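Local coordinates for magnetosome membrane protein MamB, putative Co/Zn/Cd cation transporter. Cation diffusion facilitator family (PDB 6QFJ), which is probably a cation transporter of the magnetosome membrane, this piece being its C-terminal domain, of the family that pairs subunits in zinc transporters, at residues Tyr6-Ile20 and Ile55-Arg69. Numbering follows the deposited sequence.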
loop_
_atom_site.group_PDB
_atom_site.type_symbol
_atom_site.label_atom_id
_atom_site.label_comp_id
_atom_site.label_asym_id
_atom_site.label_seq_id
_atom_site.Cartn_x
_atom_site.Cartn_y
_atom_site.Cartn_z
ATOM N N TYR A 6 12.414 -3.627 1.367
ATOM C CA TYR A 6 11.187 -3.201 1.949
ATOM C C TYR A 6 9.988 -3.334 0.989
ATOM O O TYR A 6 8.925 -3.830 1.376
ATOM C CB TYR A 6 11.295 -1.743 2.384
ATOM C CG TYR A 6 12.157 -1.478 3.622
ATOM C CD1 TYR A 6 11.942 -2.186 4.836
ATOM C CD2 TYR A 6 13.109 -0.474 3.612
ATOM C CE1 TYR A 6 12.651 -1.911 5.977
ATOM C CE2 TYR A 6 13.853 -0.190 4.737
ATOM C CZ TYR A 6 13.635 -0.911 5.928
ATOM O OH TYR A 6 14.410 -0.647 7.051
ATOM N N ILE A 7 10.165 -2.860 -0.245
ATOM C CA ILE A 7 9.137 -2.948 -1.268
ATOM C C ILE A 7 8.661 -4.405 -1.491
ATOM O O ILE A 7 7.452 -4.666 -1.545
ATOM C CB ILE A 7 9.598 -2.313 -2.577
ATOM C CG1 ILE A 7 9.596 -0.790 -2.412
ATOM C CG2 ILE A 7 8.693 -2.723 -3.753
ATOM C CD1 ILE A 7 10.140 -0.031 -3.634
ATOM N N GLU A 8 9.609 -5.324 -1.562
ATOM C CA GLU A 8 9.307 -6.714 -1.751
ATOM C C GLU A 8 8.507 -7.310 -0.600
ATOM O O GLU A 8 7.560 -8.059 -0.826
ATOM C CB GLU A 8 10.594 -7.496 -1.893
ATOM C CG GLU A 8 10.350 -8.971 -1.972
ATOM C CD GLU A 8 11.592 -9.868 -2.082
ATOM O OE1 GLU A 8 11.391 -11.078 -2.272
ATOM O OE2 GLU A 8 12.743 -9.400 -1.981
ATOM N N ALA A 9 8.859 -6.961 0.650
ATOM C CA ALA A 9 8.139 -7.490 1.747
ATOM C C ALA A 9 6.717 -6.851 1.793
ATOM O O ALA A 9 5.732 -7.506 2.103
ATOM C CB ALA A 9 8.917 -7.253 3.048
ATOM N N ILE A 10 6.649 -5.550 1.584
ATOM C CA ILE A 10 5.362 -4.853 1.505
ATOM C C ILE A 10 4.441 -5.493 0.445
ATOM O O ILE A 10 3.326 -5.876 0.744
ATOM C CB ILE A 10 5.528 -3.333 1.268
ATOM C CG1 ILE A 10 6.163 -2.674 2.456
ATOM C CG2 ILE A 10 4.169 -2.661 1.047
ATOM C CD1 ILE A 10 6.677 -1.277 2.173
ATOM N N ALA A 11 4.958 -5.748 -0.745
ATOM C CA ALA A 11 4.185 -6.397 -1.799
ATOM C C ALA A 11 3.768 -7.771 -1.397
ATOM O O ALA A 11 2.640 -8.134 -1.651
ATOM C CB ALA A 11 4.980 -6.489 -3.117
ATOM N N ASN A 12 4.642 -8.510 -0.712
ATOM C CA ASN A 12 4.292 -9.857 -0.287
ATOM C C ASN A 12 3.104 -9.795 0.659
ATOM O O ASN A 12 2.174 -10.565 0.539
ATOM C CB ASN A 12 5.447 -10.567 0.433
ATOM C CG ASN A 12 6.487 -11.121 -0.518
ATOM O OD1 ASN A 12 6.189 -11.262 -1.669
ATOM N ND2 ASN A 12 7.732 -11.376 -0.070
ATOM N N VAL A 13 3.085 -8.820 1.558
ATOM C CA VAL A 13 1.967 -8.736 2.508
ATOM C C VAL A 13 0.700 -8.357 1.824
ATOM O O VAL A 13 -0.391 -8.980 2.024
ATOM C CB VAL A 13 2.276 -7.818 3.672
ATOM C CG1 VAL A 13 1.051 -7.727 4.603
ATOM C CG2 VAL A 13 3.480 -8.356 4.438
ATOM N N LEU A 14 0.780 -7.319 1.010
ATOM C CA LEU A 14 -0.401 -6.725 0.387
ATOM C C LEU A 14 -1.081 -7.761 -0.529
ATOM O O LEU A 14 -2.304 -7.856 -0.533
ATOM C CB LEU A 14 -0.048 -5.489 -0.452
ATOM C CG LEU A 14 0.430 -4.286 0.345
ATOM C CD1 LEU A 14 0.754 -3.107 -0.545
ATOM C CD2 LEU A 14 -0.554 -3.837 1.376
ATOM N N GLU A 15 -0.290 -8.581 -1.208
ATOM C CA GLU A 15 -0.813 -9.645 -2.031
ATOM C C GLU A 15 -1.688 -10.629 -1.264
ATOM O O GLU A 15 -2.533 -11.306 -1.855
ATOM C CB GLU A 15 0.314 -10.438 -2.747
ATOM C CG GLU A 15 0.275 -10.381 -4.252
ATOM C CD GLU A 15 0.371 -8.968 -4.825
ATOM O OE1 GLU A 15 -0.636 -8.459 -5.428
ATOM O OE2 GLU A 15 1.501 -8.417 -4.672
ATOM N N LYS A 16 -1.413 -10.794 0.005
ATOM C CA LYS A 16 -2.103 -11.759 0.814
ATOM C C LYS A 16 -3.104 -11.070 1.719
ATOM O O LYS A 16 -3.675 -11.697 2.586
ATOM C CB LYS A 16 -1.104 -12.528 1.683
ATOM C CG LYS A 16 -0.007 -13.242 0.943
ATOM C CD LYS A 16 0.768 -14.126 1.896
ATOM C CE LYS A 16 2.207 -13.691 2.055
ATOM N NZ LYS A 16 3.059 -14.113 0.899
ATOM N N THR A 17 -3.347 -9.777 1.519
ATOM C CA THR A 17 -4.278 -9.058 2.377
ATOM C C THR A 17 -5.646 -9.123 1.699
ATOM O O THR A 17 -5.845 -8.560 0.604
ATOM C CB THR A 17 -3.752 -7.662 2.601
ATOM O OG1 THR A 17 -2.472 -7.787 3.216
ATOM C CG2 THR A 17 -4.646 -6.823 3.563
ATOM N N PRO A 18 -6.616 -9.827 2.333
ATOM C CA PRO A 18 -7.875 -10.057 1.634
ATOM C C PRO A 18 -8.714 -8.814 1.235
ATOM O O PRO A 18 -9.482 -8.891 0.268
ATOM C CB PRO A 18 -8.680 -10.964 2.556
ATOM C CG PRO A 18 -8.074 -10.766 3.906
ATOM C CD PRO A 18 -6.599 -10.441 3.679
ATOM N N SER A 19 -8.577 -7.696 1.920
ATOM C CA SER A 19 -9.359 -6.507 1.533
ATOM C C SER A 19 -8.889 -5.797 0.229
ATOM O O SER A 19 -9.552 -4.884 -0.294
ATOM C CB SER A 19 -9.357 -5.521 2.700
ATOM O OG SER A 19 -8.057 -5.073 2.986
ATOM N N ILE A 20 -7.768 -6.253 -0.296
ATOM C CA ILE A 20 -7.101 -5.647 -1.433
ATOM C C ILE A 20 -7.195 -6.601 -2.580
ATOM O O ILE A 20 -6.785 -7.758 -2.456
ATOM C CB ILE A 20 -5.615 -5.360 -1.087
ATOM C CG1 ILE A 20 -5.600 -4.207 -0.085
ATOM C CG2 ILE A 20 -4.767 -5.024 -2.292
ATOM C CD1 ILE A 20 -4.269 -4.087 0.628
ATOM N N ILE A 55 -9.238 0.470 4.808
ATOM C CA ILE A 55 -8.122 -0.203 4.079
ATOM C C ILE A 55 -6.855 0.644 4.090
ATOM O O ILE A 55 -5.706 0.106 4.218
ATOM C CB ILE A 55 -8.543 -0.465 2.624
ATOM C CG1 ILE A 55 -9.594 -1.549 2.595
ATOM C CG2 ILE A 55 -7.356 -0.863 1.742
ATOM C CD1 ILE A 55 -10.323 -1.656 1.299
ATOM N N LYS A 56 -6.998 1.983 3.916
ATOM C CA LYS A 56 -5.772 2.871 3.972
ATOM C C LYS A 56 -5.062 2.814 5.285
ATOM O O LYS A 56 -3.852 2.761 5.340
ATOM C CB LYS A 56 -6.115 4.326 3.716
ATOM C CG LYS A 56 -6.635 4.500 2.317
ATOM C CD LYS A 56 -6.938 5.943 2.026
ATOM C CE LYS A 56 -7.364 6.028 0.578
ATOM N NZ LYS A 56 -7.829 7.402 0.273
ATOM N N LYS A 57 -5.828 2.741 6.355
ATOM C CA LYS A 57 -5.292 2.506 7.691
ATOM C C LYS A 57 -4.549 1.173 7.807
ATOM O O LYS A 57 -3.443 1.102 8.413
ATOM C CB LYS A 57 -6.421 2.647 8.753
ATOM C CG LYS A 57 -6.933 4.129 8.856
ATOM C CD LYS A 57 -6.276 4.907 9.981
ATOM C CE LYS A 57 -4.973 5.557 9.537
ATOM N NZ LYS A 57 -4.045 5.949 10.650
ATOM N N GLU A 58 -5.134 0.082 7.258
ATOM C CA GLU A 58 -4.390 -1.237 7.249
ATOM C C GLU A 58 -3.124 -1.186 6.501
ATOM O O GLU A 58 -2.093 -1.764 6.926
ATOM C CB GLU A 58 -5.222 -2.406 6.627
ATOM C CG GLU A 58 -6.226 -3.077 7.556
ATOM C CD GLU A 58 -6.955 -4.346 6.938
ATOM O OE1 GLU A 58 -6.815 -4.571 5.691
ATOM O OE2 GLU A 58 -7.607 -5.147 7.710
ATOM N N VAL A 59 -3.148 -0.517 5.337
ATOM C CA VAL A 59 -1.907 -0.396 4.565
ATOM C C VAL A 59 -0.814 0.370 5.279
ATOM O O VAL A 59 0.387 0.024 5.281
ATOM C CB VAL A 59 -2.137 0.294 3.206
ATOM C CG1 VAL A 59 -0.819 0.612 2.521
ATOM C CG2 VAL A 59 -2.962 -0.602 2.387
ATOM N N ASN A 60 -1.233 1.401 5.947
ATOM C CA ASN A 60 -0.323 2.226 6.712
ATOM C C ASN A 60 0.308 1.408 7.868
ATOM O O ASN A 60 1.507 1.488 8.110
ATOM C CB ASN A 60 -1.130 3.371 7.337
ATOM C CG ASN A 60 -0.246 4.404 8.024
ATOM O OD1 ASN A 60 -0.209 4.475 9.249
ATOM N ND2 ASN A 60 0.409 5.230 7.251
ATOM N N GLN A 61 -0.507 0.608 8.544
ATOM C CA GLN A 61 -0.035 -0.260 9.618
ATOM C C GLN A 61 1.017 -1.221 9.082
ATOM O O GLN A 61 2.080 -1.416 9.665
ATOM C CB GLN A 61 -1.266 -1.017 10.161
ATOM C CG GLN A 61 -0.984 -1.915 11.382
ATOM C CD GLN A 61 -0.243 -3.173 11.087
ATOM O OE1 GLN A 61 -0.525 -3.890 10.125
ATOM N NE2 GLN A 61 0.763 -3.480 11.942
ATOM N N ILE A 62 0.745 -1.804 7.941
ATOM C CA ILE A 62 1.734 -2.744 7.344
ATOM C C ILE A 62 3.055 -2.120 7.109
ATOM O O ILE A 62 4.098 -2.628 7.546
ATOM C CB ILE A 62 1.160 -3.350 6.043
ATOM C CG1 ILE A 62 -0.023 -4.212 6.386
ATOM C CG2 ILE A 62 2.226 -4.131 5.312
ATOM C CD1 ILE A 62 -0.890 -4.621 5.222
ATOM N N ILE A 63 3.036 -0.925 6.501
ATOM C CA ILE A 63 4.300 -0.255 6.242
ATOM C C ILE A 63 5.040 0.106 7.499
ATOM O O ILE A 63 6.259 -0.178 7.629
ATOM C CB ILE A 63 4.105 0.936 5.321
ATOM C CG1 ILE A 63 3.719 0.388 3.983
ATOM C CG2 ILE A 63 5.426 1.743 5.214
ATOM C CD1 ILE A 63 3.310 1.429 3.021
ATOM N N LYS A 64 4.340 0.715 8.456
ATOM C CA LYS A 64 4.973 1.073 9.709
ATOM C C LYS A 64 5.576 -0.141 10.433
ATOM O O LYS A 64 6.603 -0.035 11.094
ATOM C CB LYS A 64 3.938 1.692 10.650
ATOM C CG LYS A 64 3.280 2.922 10.133
ATOM C CD LYS A 64 4.296 3.943 9.773
ATOM C CE LYS A 64 3.614 5.285 9.632
ATOM N NZ LYS A 64 4.566 6.267 9.054
ATOM N N GLU A 65 4.933 -1.288 10.328
ATOM C CA GLU A 65 5.479 -2.449 10.940
ATOM C C GLU A 65 6.706 -2.959 10.216
ATOM O O GLU A 65 7.672 -3.386 10.842
ATOM C CB GLU A 65 4.461 -3.594 11.060
ATOM C CG GLU A 65 5.069 -4.827 11.749
ATOM C CD GLU A 65 4.037 -5.945 11.991
ATOM O OE1 GLU A 65 2.834 -5.652 12.049
ATOM O OE2 GLU A 65 4.434 -7.135 12.175
ATOM N N ILE A 66 6.679 -2.969 8.903
ATOM C CA ILE A 66 7.828 -3.521 8.139
ATOM C C ILE A 66 9.047 -2.633 8.104
ATOM O O ILE A 66 10.166 -3.111 8.206
ATOM C CB ILE A 66 7.372 -3.855 6.717
ATOM C CG1 ILE A 66 6.377 -4.968 6.823
ATOM C CG2 ILE A 66 8.549 -4.245 5.820
ATOM C CD1 ILE A 66 6.097 -5.675 5.548
ATOM N N VAL A 67 8.851 -1.343 7.933
ATOM C CA VAL A 67 9.942 -0.385 7.843
ATOM C C VAL A 67 10.295 0.168 9.221
ATOM O O VAL A 67 9.482 0.840 9.856
ATOM C CB VAL A 67 9.483 0.766 6.895
ATOM C CG1 VAL A 67 10.572 1.743 6.681
ATOM C CG2 VAL A 67 8.996 0.234 5.559
ATOM N N ASP A 68 11.531 -0.041 9.635
ATOM C CA ASP A 68 11.990 0.355 10.955
ATOM C C ASP A 68 12.083 1.892 11.070
ATOM O O ASP A 68 11.664 2.507 12.067
ATOM C CB ASP A 68 13.384 -0.230 11.212
ATOM C CG ASP A 68 13.597 -1.609 10.540
ATOM O OD1 ASP A 68 13.615 -1.669 9.279
ATOM O OD2 ASP A 68 13.749 -2.621 11.266
ATOM N N ARG A 69 12.600 2.501 10.023
ATOM C CA ARG A 69 12.797 3.946 9.984
ATOM C C ARG A 69 11.512 4.736 9.796
ATOM O O ARG A 69 10.452 4.200 9.430
ATOM C CB ARG A 69 13.700 4.302 8.805
ATOM C CG ARG A 69 14.234 3.061 8.102
ATOM C CD ARG A 69 15.415 3.352 7.155
ATOM N NE ARG A 69 15.457 4.719 6.697
ATOM C CZ ARG A 69 16.142 5.101 5.639
ATOM N NH1 ARG A 69 16.102 6.376 5.282
ATOM N NH2 ARG A 69 16.830 4.224 4.922
#
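Y6 lays its ring against V67, the first residue past the end of helix 55-66. V67 CG1 sits over one face, 4.2 Å from the ring centroid in a CH-pi contact, while the hydroxyl runs on to D68: in the conformer modelled here OH donates to OD1 at 2.6 Å, on the anti side of the carboxylate, but D68 has a second conformer and the bond is less certain for it. Cutting Y6 back to an alanine would probably strip the ring from V67 and I66, and take away the donor that D68 has in this conformer. A9, I10 and V13, with Y6, form the hole that I66 fills, a knob-into-hole fit in which I66 CG2 lies 4.1 Å from A9 CB. I10 angles inward, its CD1 reaching I63 CG1 at 3.8 Å. V13 divides its two methyls: with CG1 anti to the backbone N (chi1 178°), that branch meets I62 CD1 tip to tip at 3.7 Å, and CG2 slides past I66 CD1. L14 brings CD2 to the same I62 methyl and crosses V59 at about a right angle. Further on, T17 OG1 turns back to V13 O, bonding at 2.7 Å from above the carbonyl plane; K16 N binds that oxygen from the opposite face. T17 also opens the type I turn to I20, within which S19 OG donates to E58 OE1 at 3.0 Å, on the syn side, with I55 CG1 beside it. I20 then drops its CD1 towards V59 CG2. The two helix segments run roughly antiparallel, at 142°, their axes 10.2 Å apart at closest approach, and I10, L14, V59 and I63 also touch the sheet strands. Two helices packed on a three-stranded mixed sheet make the alpha-beta-beta-alpha-beta fold of the cation diffusion facilitator C-terminal domain.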